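Local atomic coordinates of Lmo0181 protein (Listeria monocytogenes serovar 1/2a, PDB entry 5F7V), a protein that binds the cyclic glucan cycloalternan as an extracellular lipoprotein, probably delivering it to an ABC transporter in the cell membrane. Residues E308-L321 with I329-R342. Residues are numbered along the deposited sequence; the frame is centred on the assembly and turned at random.
With GLC (alpha-D-glucopyranose), chain B.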
ATOM      1  N   GLU A 308     -12.510  -8.562  17.648  1.00 11.64           N
ATOM      2  CA  GLU A 308     -13.505  -8.943  16.630  1.00 12.98           C
ATOM      3  C   GLU A 308     -14.439  -7.803  16.263  1.00 12.43           C
ATOM      4  O   GLU A 308     -14.838  -7.665  15.113  1.00 11.84           O
ATOM      5  CB  GLU A 308     -14.307 -10.134  17.101  1.00 16.04           C
ATOM      6  CG  GLU A 308     -13.534 -11.434  17.022  1.00 18.19           C
ATOM      7  CD  GLU A 308     -14.464 -12.605  16.724  1.00 21.60           C
ATOM      8  OE1 GLU A 308     -14.564 -13.542  17.529  1.00 25.68           O
ATOM      9  OE2 GLU A 308     -15.138 -12.591  15.671  1.00 24.89           O
ATOM     10  N   GLU A 309     -14.781  -6.968  17.241  1.00 12.46           N
ATOM     11  CA  GLU A 309     -15.610  -5.815  16.937  1.00 12.79           C
ATOM     12  C   GLU A 309     -14.849  -4.874  16.005  1.00 11.25           C
ATOM     13  O   GLU A 309     -15.439  -4.320  15.066  1.00 11.28           O
ATOM     14  CB  GLU A 309     -16.147  -5.159  18.230  1.00 14.12           C
ATOM     15  CG  GLU A 309     -16.808  -3.776  18.120  1.00 15.13           C
ATOM     16  CD  GLU A 309     -18.123  -3.744  17.370  1.00 16.75           C
ATOM     17  OE1 GLU A 309     -18.678  -4.802  16.961  1.00 18.16           O
ATOM     18  OE2 GLU A 309     -18.627  -2.598  17.182  1.00 17.95           O
ATOM     19  N   ALA A 310     -13.563  -4.641  16.251  1.00  9.90           N
ATOM     20  CA  ALA A 310     -12.764  -3.823  15.345  1.00  8.81           C
ATOM     21  C   ALA A 310     -12.738  -4.424  13.943  1.00  8.28           C
ATOM     22  O   ALA A 310     -12.880  -3.708  12.971  1.00  7.95           O
ATOM     23  CB  ALA A 310     -11.369  -3.628  15.869  1.00  8.09           C
ATOM     24  N   ALA A 311     -12.606  -5.747  13.850  1.00  8.18           N
ATOM     25  CA  ALA A 311     -12.529  -6.430  12.556  1.00  8.02           C
ATOM     26  C   ALA A 311     -13.858  -6.272  11.837  1.00  8.64           C
ATOM     27  O   ALA A 311     -13.855  -6.026  10.650  1.00  8.46           O
ATOM     28  CB  ALA A 311     -12.142  -7.893  12.703  1.00  8.24           C
ATOM     29  N   LYS A 312     -14.962  -6.385  12.566  1.00  9.47           N
ATOM     30  CA  LYS A 312     -16.273  -6.228  11.924  1.00 10.25           C
ATOM     31  C   LYS A 312     -16.492  -4.807  11.418  1.00  9.90           C
ATOM     32  O   LYS A 312     -17.091  -4.642  10.343  1.00 10.04           O
ATOM     33  CB  LYS A 312     -17.374  -6.573  12.911  1.00 11.66           C
ATOM     34  CG  LYS A 312     -17.426  -8.060  13.178  1.00 12.41           C
ATOM     35  CD  LYS A 312     -18.230  -8.356  14.425  1.00 13.98           C
ATOM     36  CE  LYS A 312     -18.565  -9.831  14.534  1.00 15.25           C
ATOM     37  NZ  LYS A 312     -19.172 -10.135  15.854  1.00 16.78           N
ATOM     38  N   ILE A 313     -16.027  -3.800  12.155  1.00  9.46           N
ATOM     39  CA  ILE A 313     -16.095  -2.417  11.698  1.00  9.38           C
ATOM     40  C   ILE A 313     -15.278  -2.227  10.423  1.00  8.66           C
ATOM     41  O   ILE A 313     -15.736  -1.584   9.488  1.00  8.93           O
ATOM     42  CB  ILE A 313     -15.635  -1.448  12.798  1.00  9.35           C
ATOM     43  CG1 ILE A 313     -16.612  -1.416  13.984  1.00 10.35           C
ATOM     44  CG2 ILE A 313     -15.436  -0.038  12.261  1.00  9.38           C
ATOM     45  CD1 ILE A 313     -15.969  -0.838  15.231  1.00 10.30           C
ATOM     46  N   ARG A 314     -14.077  -2.790  10.433  1.00  7.79           N
ATOM     47  CA  ARG A 314     -13.184  -2.675   9.304  1.00  7.31           C
ATOM     48  C   ARG A 314     -13.834  -3.252   8.049  1.00  7.78           C
ATOM     49  O   ARG A 314     -13.775  -2.647   6.994  1.00  7.93           O
ATOM     50  CB  ARG A 314     -11.884  -3.393   9.654  1.00  6.62           C
ATOM     51  CG  ARG A 314     -10.873  -3.209   8.560  1.00  6.21           C
ATOM     52  CD  ARG A 314      -9.495  -3.649   8.963  1.00  5.69           C
ATOM     53  NE  ARG A 314      -8.867  -2.815   9.971  1.00  5.43           N
ATOM     54  CZ  ARG A 314      -8.173  -1.711   9.727  1.00  5.32           C
ATOM     55  NH1 ARG A 314      -7.605  -1.117  10.759  1.00  5.18           N
ATOM     56  NH2 ARG A 314      -8.012  -1.240   8.496  1.00  5.48           N
ATOM     57  N   ILE A 315     -14.349  -4.469   8.173  1.00  8.24           N
ATOM     58  CA  ILE A 315     -15.035  -5.146   7.094  1.00  8.92           C
ATOM     59  C   ILE A 315     -16.220  -4.329   6.592  1.00  9.98           C
ATOM     60  O   ILE A 315     -16.385  -4.124   5.380  1.00 10.28           O
ATOM     61  CB  ILE A 315     -15.428  -6.580   7.518  1.00  9.26           C
ATOM     62  CG1 ILE A 315     -14.225  -7.512   7.693  1.00  8.71           C
ATOM     63  CG2 ILE A 315     -16.476  -7.165   6.567  1.00 10.04           C
ATOM     64  CD1 ILE A 315     -13.536  -7.978   6.424  1.00  8.53           C
ATOM     65  N   ASP A 316     -17.033  -3.867   7.524  1.00 11.03           N
ATOM     66  CA  ASP A 316     -18.202  -3.084   7.117  1.00 12.66           C
ATOM     67  C   ASP A 316     -17.872  -1.832   6.318  1.00 12.36           C
ATOM     68  O   ASP A 316     -18.656  -1.424   5.457  1.00 13.47           O
ATOM     69  CB  ASP A 316     -19.024  -2.665   8.344  1.00 14.22           C
ATOM     70  CG  ASP A 316     -20.366  -2.122   7.943  1.00 16.48           C
ATOM     71  OD1 ASP A 316     -21.110  -2.820   7.221  1.00 17.90           O
ATOM     72  OD2 ASP A 316     -20.647  -0.972   8.334  1.00 19.02           O
ATOM     73  N   ASN A 317     -16.718  -1.249   6.597  1.00 11.24           N
ATOM     74  CA  ASN A 317     -16.273  -0.033   5.931  1.00 11.33           C
ATOM     75  C   ASN A 317     -15.325  -0.238   4.751  1.00 10.39           C
ATOM     76  O   ASN A 317     -14.820   0.757   4.218  1.00 10.56           O
ATOM     77  CB  ASN A 317     -15.678   0.902   6.996  1.00 11.44           C
ATOM     78  CG  ASN A 317     -16.764   1.476   7.879  1.00 12.83           C
ATOM     79  OD1 ASN A 317     -17.519   2.370   7.461  1.00 14.85           O
ATOM     80  ND2 ASN A 317     -16.949   0.898   9.051  1.00 12.83           N
ATOM     81  N   ASN A 318     -15.087  -1.487   4.347  1.00  9.64           N
ATOM     82  CA  ASN A 318     -14.170  -1.826   3.256  1.00  9.11           C
ATOM     83  C   ASN A 318     -12.771  -1.294   3.500  1.00  8.30           C
ATOM     84  O   ASN A 318     -12.058  -1.019   2.535  1.00  8.24           O
ATOM     85  CB  ASN A 318     -14.674  -1.299   1.916  1.00  9.76           C
ATOM     86  CG  ASN A 318     -16.005  -1.887   1.521  1.00 10.49           C
ATOM     87  OD1 ASN A 318     -16.134  -3.100   1.374  1.00 10.38           O
ATOM     88  ND2 ASN A 318     -16.995  -1.028   1.316  1.00 11.46           N
ATOM     89  N   TRP A 319     -12.375  -1.142   4.763  1.00  7.74           N
ATOM     90  CA  TRP A 319     -11.131  -0.442   5.106  1.00  7.33           C
ATOM     91  C   TRP A 319      -9.965  -1.408   5.100  1.00  6.61           C
ATOM     92  O   TRP A 319      -9.529  -1.904   6.122  1.00  6.18           O
ATOM     93  CB  TRP A 319     -11.309   0.318   6.411  1.00  7.51           C
ATOM     94  CG  TRP A 319     -10.076   1.047   6.837  1.00  7.47           C
ATOM     95  CD1 TRP A 319      -9.023   1.441   6.058  1.00  7.68           C
ATOM     96  CD2 TRP A 319      -9.764   1.434   8.175  1.00  7.36           C
ATOM     97  NE1 TRP A 319      -8.098   2.065   6.846  1.00  7.50           N
ATOM     98  CE2 TRP A 319      -8.513   2.069   8.152  1.00  7.30           C
ATOM     99  CE3 TRP A 319     -10.428   1.305   9.400  1.00  7.60           C
ATOM    100  CZ2 TRP A 319      -7.909   2.547   9.322  1.00  7.21           C
ATOM    101  CZ3 TRP A 319      -9.820   1.807  10.542  1.00  7.64           C
ATOM    102  CH2 TRP A 319      -8.577   2.418  10.494  1.00  7.31           C
ATOM    103  N   GLU A 320      -9.483  -1.703   3.899  1.00  6.54           N
ATOM    104  CA  GLU A 320      -8.456  -2.742   3.690  1.00  6.31           C
ATOM    105  C   GLU A 320      -9.020  -4.056   4.224  1.00  6.38           C
ATOM    106  O   GLU A 320     -10.225  -4.268   4.130  1.00  7.44           O
ATOM    107  CB  GLU A 320      -7.104  -2.358   4.266  1.00  5.84           C
ATOM    108  CG  GLU A 320      -6.602  -1.043   3.656  1.00  6.06           C
ATOM    109  CD  GLU A 320      -5.170  -0.706   3.970  1.00  5.91           C
ATOM    110  OE1 GLU A 320      -4.506  -1.446   4.771  1.00  5.48           O
ATOM    111  OE2 GLU A 320      -4.743   0.334   3.422  1.00  6.31           O
ATOM    112  N   LEU A 321      -8.199  -4.957   4.745  1.00  6.04           N
ATOM    113  CA  LEU A 321      -8.620  -6.229   5.325  1.00  6.19           C
ATOM    114  C   LEU A 321      -8.077  -6.306   6.727  1.00  5.90           C
ATOM    115  O   LEU A 321      -6.965  -5.890   6.981  1.00  5.54           O
ATOM    116  CB  LEU A 321      -8.116  -7.399   4.457  1.00  6.54           C
ATOM    117  CG  LEU A 321      -8.731  -7.525   3.057  1.00  7.04           C
ATOM    118  CD1 LEU A 321      -7.955  -8.562   2.262  1.00  7.41           C
ATOM    119  CD2 LEU A 321     -10.196  -7.872   3.126  1.00  7.52           C
ATOM    120  N   ILE A 329     -15.968 -13.603   9.619  1.00 16.94           N
ATOM    121  CA  ILE A 329     -15.594 -12.199   9.629  1.00 16.16           C
ATOM    122  C   ILE A 329     -15.399 -11.648   8.212  1.00 14.74           C
ATOM    123  O   ILE A 329     -15.817 -10.526   7.936  1.00 13.67           O
ATOM    124  CB  ILE A 329     -14.314 -11.989  10.475  1.00 17.00           C
ATOM    125  CG1 ILE A 329     -14.619 -12.252  11.955  1.00 18.34           C
ATOM    126  CG2 ILE A 329     -13.695 -10.598  10.293  1.00 16.57           C
ATOM    127  CD1 ILE A 329     -15.389 -11.159  12.665  1.00 18.47           C
ATOM    128  N   LEU A 330     -14.803 -12.424   7.317  1.00 14.41           N
ATOM    129  CA  LEU A 330     -14.548 -11.967   5.948  1.00 14.03           C
ATOM    130  C   LEU A 330     -15.730 -12.026   4.990  1.00 13.23           C
ATOM    131  O   LEU A 330     -15.749 -11.333   3.979  1.00 12.66           O
ATOM    132  CB  LEU A 330     -13.424 -12.775   5.292  1.00 14.95           C
ATOM    133  CG  LEU A 330     -11.976 -12.511   5.702  1.00 15.71           C
ATOM    134  CD1 LEU A 330     -11.003 -13.523   5.114  1.00 16.63           C
ATOM    135  CD2 LEU A 330     -11.583 -11.123   5.217  1.00 15.03           C
ATOM    136  N   GLN A 331     -16.715 -12.864   5.290  1.00 13.38           N
ATOM    137  CA  GLN A 331     -17.816 -13.047   4.345  1.00 13.22           C
ATOM    138  C   GLN A 331     -18.515 -11.760   3.918  1.00 11.91           C
ATOM    139  O   GLN A 331     -18.759 -11.634   2.715  1.00 11.22           O
ATOM    140  CB  GLN A 331     -18.837 -14.042   4.895  1.00 14.63           C
ATOM    141  CG  GLN A 331     -19.840 -14.547   3.856  1.00 15.56           C
ATOM    142  CD  GLN A 331     -19.166 -15.193   2.651  1.00 16.10           C
ATOM    143  OE1 GLN A 331     -18.275 -16.019   2.796  1.00 18.11           O
ATOM    144  NE2 GLN A 331     -19.573 -14.814   1.452  1.00 16.44           N
ATOM    145  N   PRO A 332     -18.838 -10.818   4.826  1.00 11.12           N
ATOM    146  CA  PRO A 332     -19.501  -9.598   4.350  1.00 10.55           C
ATOM    147  C   PRO A 332     -18.645  -8.835   3.336  1.00  9.76           C
ATOM    148  O   PRO A 332     -19.202  -8.172   2.458  1.00  9.48           O
ATOM    149  CB  PRO A 332     -19.772  -8.809   5.645  1.00 10.58           C
ATOM    150  CG  PRO A 332     -19.833  -9.843   6.716  1.00 11.31           C
ATOM    151  CD  PRO A 332     -18.796 -10.859   6.307  1.00 11.46           C
ATOM    152  N   TYR A 333     -17.318  -8.911   3.418  1.00  9.39           N
ATOM    153  CA  TYR A 333     -16.467  -8.278   2.404  1.00  9.01           C
ATOM    154  C   TYR A 333     -16.612  -8.914   1.043  1.00  9.34           C
ATOM    155  O   TYR A 333     -16.577  -8.223   0.026  1.00  8.93           O
ATOM    156  CB  TYR A 333     -15.006  -8.329   2.861  1.00  8.67           C
ATOM    157  CG  TYR A 333     -14.053  -7.526   2.025  1.00  7.98           C
ATOM    158  CD1 TYR A 333     -13.491  -8.031   0.860  1.00  7.62           C
ATOM    159  CD2 TYR A 333     -13.705  -6.229   2.379  1.00  7.65           C
ATOM    160  CE1 TYR A 333     -12.611  -7.290   0.104  1.00  7.16           C
ATOM    161  CE2 TYR A 333     -12.834  -5.465   1.621  1.00  7.36           C
ATOM    162  CZ  TYR A 333     -12.285  -5.999   0.485  1.00  7.04           C
ATOM    163  OH  TYR A 333     -11.419  -5.278  -0.281  1.00  6.73           O
ATOM    164  N   LEU A 334     -16.742 -10.226   1.009  1.00 10.37           N
ATOM    165  CA  LEU A 334     -16.947 -10.937  -0.263  1.00 11.07           C
ATOM    166  C   LEU A 334     -18.339 -10.627  -0.837  1.00 11.46           C
ATOM    167  O   LEU A 334     -18.504 -10.592  -2.067  1.00 12.47           O
ATOM    168  CB  LEU A 334     -16.807 -12.446  -0.056  1.00 11.99           C
ATOM    169  CG  LEU A 334     -15.390 -12.968   0.112  1.00 12.38           C
ATOM    170  CD1 LEU A 334     -15.484 -14.421   0.542  1.00 13.47           C
ATOM    171  CD2 LEU A 334     -14.631 -12.756  -1.200  1.00 12.19           C
ATOM    172  N   ASP A 335     -19.317 -10.353   0.021  1.00 11.60           N
ATOM    173  CA  ASP A 335     -20.681 -10.135  -0.434  1.00 12.13           C
ATOM    174  C   ASP A 335     -20.988  -8.683  -0.746  1.00 11.00           C
ATOM    175  O   ASP A 335     -22.009  -8.362  -1.369  1.00 11.06           O
ATOM    176  CB  ASP A 335     -21.664 -10.644   0.631  1.00 13.67           C
ATOM    177  CG  ASP A 335     -21.647 -12.169   0.783  1.00 15.66           C
ATOM    178  OD1 ASP A 335     -21.171 -12.871  -0.132  1.00 18.56           O
ATOM    179  OD2 ASP A 335     -22.118 -12.680   1.807  1.00 17.47           O
ATOM    180  N   ALA A 336     -20.112  -7.795  -0.311  1.00  9.99           N
ATOM    181  CA  ALA A 336     -20.300  -6.368  -0.519  1.00  9.51           C
ATOM    182  C   ALA A 336     -20.007  -5.960  -1.959  1.00  9.07           C
ATOM    183  O   ALA A 336     -19.204  -6.562  -2.676  1.00  8.68           O
ATOM    184  CB  ALA A 336     -19.369  -5.607   0.421  1.00  9.45           C
ATOM    185  N   THR A 337     -20.728  -4.946  -2.399  1.00  8.88           N
ATOM    186  CA  THR A 337     -20.566  -4.430  -3.772  1.00  8.72           C
ATOM    187  C   THR A 337     -20.924  -2.933  -3.801  1.00  8.77           C
ATOM    188  O   THR A 337     -21.815  -2.546  -3.028  1.00  9.09           O
ATOM    189  CB  THR A 337     -21.409  -5.239  -4.778  1.00  9.30           C
ATOM    190  OG1 THR A 337     -21.189  -4.757  -6.117  1.00  9.51           O
ATOM    191  CG2 THR A 337     -22.912  -5.225  -4.489  1.00  9.87           C
ATOM    192  N   PRO A 338     -20.299  -2.124  -4.646  1.00  8.39           N
ATOM    193  CA  PRO A 338     -19.245  -2.445  -5.579  1.00  7.91           C
ATOM    194  C   PRO A 338     -17.883  -2.591  -4.872  1.00  7.15           C
ATOM    195  O   PRO A 338     -17.705  -2.133  -3.758  1.00  6.95           O
ATOM    196  CB  PRO A 338     -19.297  -1.245  -6.531  1.00  8.42           C
ATOM    197  CG  PRO A 338     -19.667  -0.085  -5.643  1.00  8.68           C
ATOM    198  CD  PRO A 338     -20.703  -0.706  -4.756  1.00  8.73           C
ATOM    199  N   PRO A 339     -16.892  -3.212  -5.502  1.00  6.57           N
ATOM    200  CA  PRO A 339     -17.008  -3.871  -6.807  1.00  6.74           C
ATOM    201  C   PRO A 339     -17.574  -5.283  -6.608  1.00  6.88           C
ATOM    202  O   PRO A 339     -17.485  -5.853  -5.512  1.00  6.70           O
ATOM    203  CB  PRO A 339     -15.545  -3.940  -7.255  1.00  6.33           C
ATOM    204  CG  PRO A 339     -14.759  -4.168  -5.981  1.00  5.96           C
ATOM    205  CD  PRO A 339     -15.499  -3.289  -4.998  1.00  6.12           C
ATOM    206  N   ASP A 340     -18.123  -5.867  -7.669  1.00  7.37           N
ATOM    207  CA  ASP A 340     -18.623  -7.237  -7.600  1.00  7.83           C
ATOM    208  C   ASP A 340     -17.538  -8.272  -7.432  1.00  7.53           C
ATOM    209  O   ASP A 340     -17.728  -9.255  -6.690  1.00  7.76           O
ATOM    210  CB  ASP A 340     -19.424  -7.582  -8.855  1.00  8.72           C
ATOM    211  CG  ASP A 340     -20.789  -6.907  -8.925  1.00  9.55           C
ATOM    212  OD1 ASP A 340     -21.436  -6.668  -7.897  1.00  9.83           O
ATOM    213  OD2 ASP A 340     -21.246  -6.661 -10.053  1.00 10.89           O
ATOM    214  N   ASN A 341     -16.401  -8.091  -8.116  1.00  7.22           N
ATOM    215  CA  ASN A 341     -15.396  -9.166  -8.164  1.00  7.19           C
ATOM    216  C   ASN A 341     -14.426  -9.097  -6.999  1.00  6.78           C
ATOM    217  O   ASN A 341     -13.220  -9.007  -7.182  1.00  6.35           O
ATOM    218  CB  ASN A 341     -14.674  -9.102  -9.493  1.00  7.29           C
ATOM    219  CG  ASN A 341     -13.797 -10.306  -9.727  1.00  7.51           C
ATOM    220  OD1 ASN A 341     -14.050 -11.383  -9.174  1.00  8.46           O
ATOM    221  ND2 ASN A 341     -12.755 -10.148 -10.534  1.00  7.26           N
ATOM    222  N   ARG A 342     -14.986  -9.147  -5.786  1.00  6.89           N
ATOM    223  CA  ARG A 342     -14.216  -9.150  -4.556  1.00  6.83           C
ATOM    224  C   ARG A 342     -13.210 -10.312  -4.522  1.00  7.13           C
ATOM    225  O   ARG A 342     -12.123 -10.159  -3.943  1.00  6.84           O
ATOM    226  CB  ARG A 342     -15.167  -9.221  -3.348  1.00  6.99           C
ATOM    227  CG  ARG A 342     -16.143  -8.061  -3.161  1.00  6.96           C
ATOM    228  CD  ARG A 342     -15.397  -6.806  -2.836  1.00  6.66           C
ATOM    229  NE  ARG A 342     -16.239  -5.620  -2.631  1.00  6.72           N
ATOM    230  CZ  ARG A 342     -16.368  -4.944  -1.498  1.00  6.83           C
ATOM    231  NH1 ARG A 342     -15.746  -5.353  -0.407  1.00  7.00           N
ATOM    232  NH2 ARG A 342     -17.066  -3.814  -1.495  1.00  7.02           N
TER
HETATM  233  C1  GLC B   4      -1.640   1.998   1.532  1.00  2.56           C
HETATM  234  C2  GLC B   4      -1.402   0.966   2.611  1.00  2.43           C
HETATM  235  C3  GLC B   4       0.031   1.048   3.106  1.00  2.38           C
HETATM  236  C4  GLC B   4       1.008   0.994   1.938  1.00  2.28           C
HETATM  237  C5  GLC B   4       0.683   2.091   0.932  1.00  2.35           C
HETATM  238  C6  GLC B   4       1.543   2.018  -0.323  1.00  2.35           C
HETATM  239  O2  GLC B   4      -2.333   1.191   3.676  1.00  2.46           O
HETATM  240  O3  GLC B   4       0.254  -0.072   3.959  1.00  2.35           O
HETATM  241  O4  GLC B   4       2.316   1.260   2.453  1.00  2.40           O
HETATM  242  O5  GLC B   4      -0.681   1.923   0.485  1.00  2.36           O
HETATM  243  O6  GLC B   4       0.962   3.001  -1.211  1.00  2.41           O
HETATM  244  O   HOH W   1     -10.972  -2.735   0.723  1.00  8.70           O
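Helix 308-316 and helix 329-335 run almost parallel, 4° apart, with their axes 8.8 Å from each other. I329 is a knob among E308, A311, K312 and I315. Its CD1 lies 3.7 Å from K312 CG, and its CG2 rests on A311. I315 returns the packing as a knob among I329, L330, P332 and Y333. Its CG1 stands beside its own backbone N (chi1 -69°). With chi2 also bent, CD1 reaches Y333 CB and L330 CD2, while CG2 faces P332 CB.

Further along helix 329-335, the Y333 ring is packed on both faces. L321 CD2 sits over the centre of one face, 3.7 Å from the ring centroid, in a CH-pi contact. R342 NH1 lies over the centre of the opposite face, 3.4 Å above the plane. The ring's hydroxyl donates to a water, which in turn donates to N318 O.

N318 has positive phi and is the C-prime residue of the Schellman motif that ends helix 308-316. Its side-chain oxygen is gripped end-on by R342: OD1 accepts from NH1 at 2.9 Å and from NH2 at 3.1 Å. Both nitrogens approach from the same face of the amide, whose plane is turned 61° from the guanidinium. R342 NE also donates to P339 O, on a lone pair in the carbonyl plane, and NH2 to P338 O. These bonds fix the guanidinium against the ring.

E320 reaches the glycan pocket with an extended side chain, where OE2 accepts from glucose O2 at 2.6 Å. OE1 is hydrogen-bonded to S126 OG, which probably helps to position the carboxylate. The contact thus joins an apolar helix pair to a polar turn. There the bonds to N318 OD1, P338 O and P339 O probably spread the positive charge of R342. From N318 the chain leads through W319 to the glucose-binding E320.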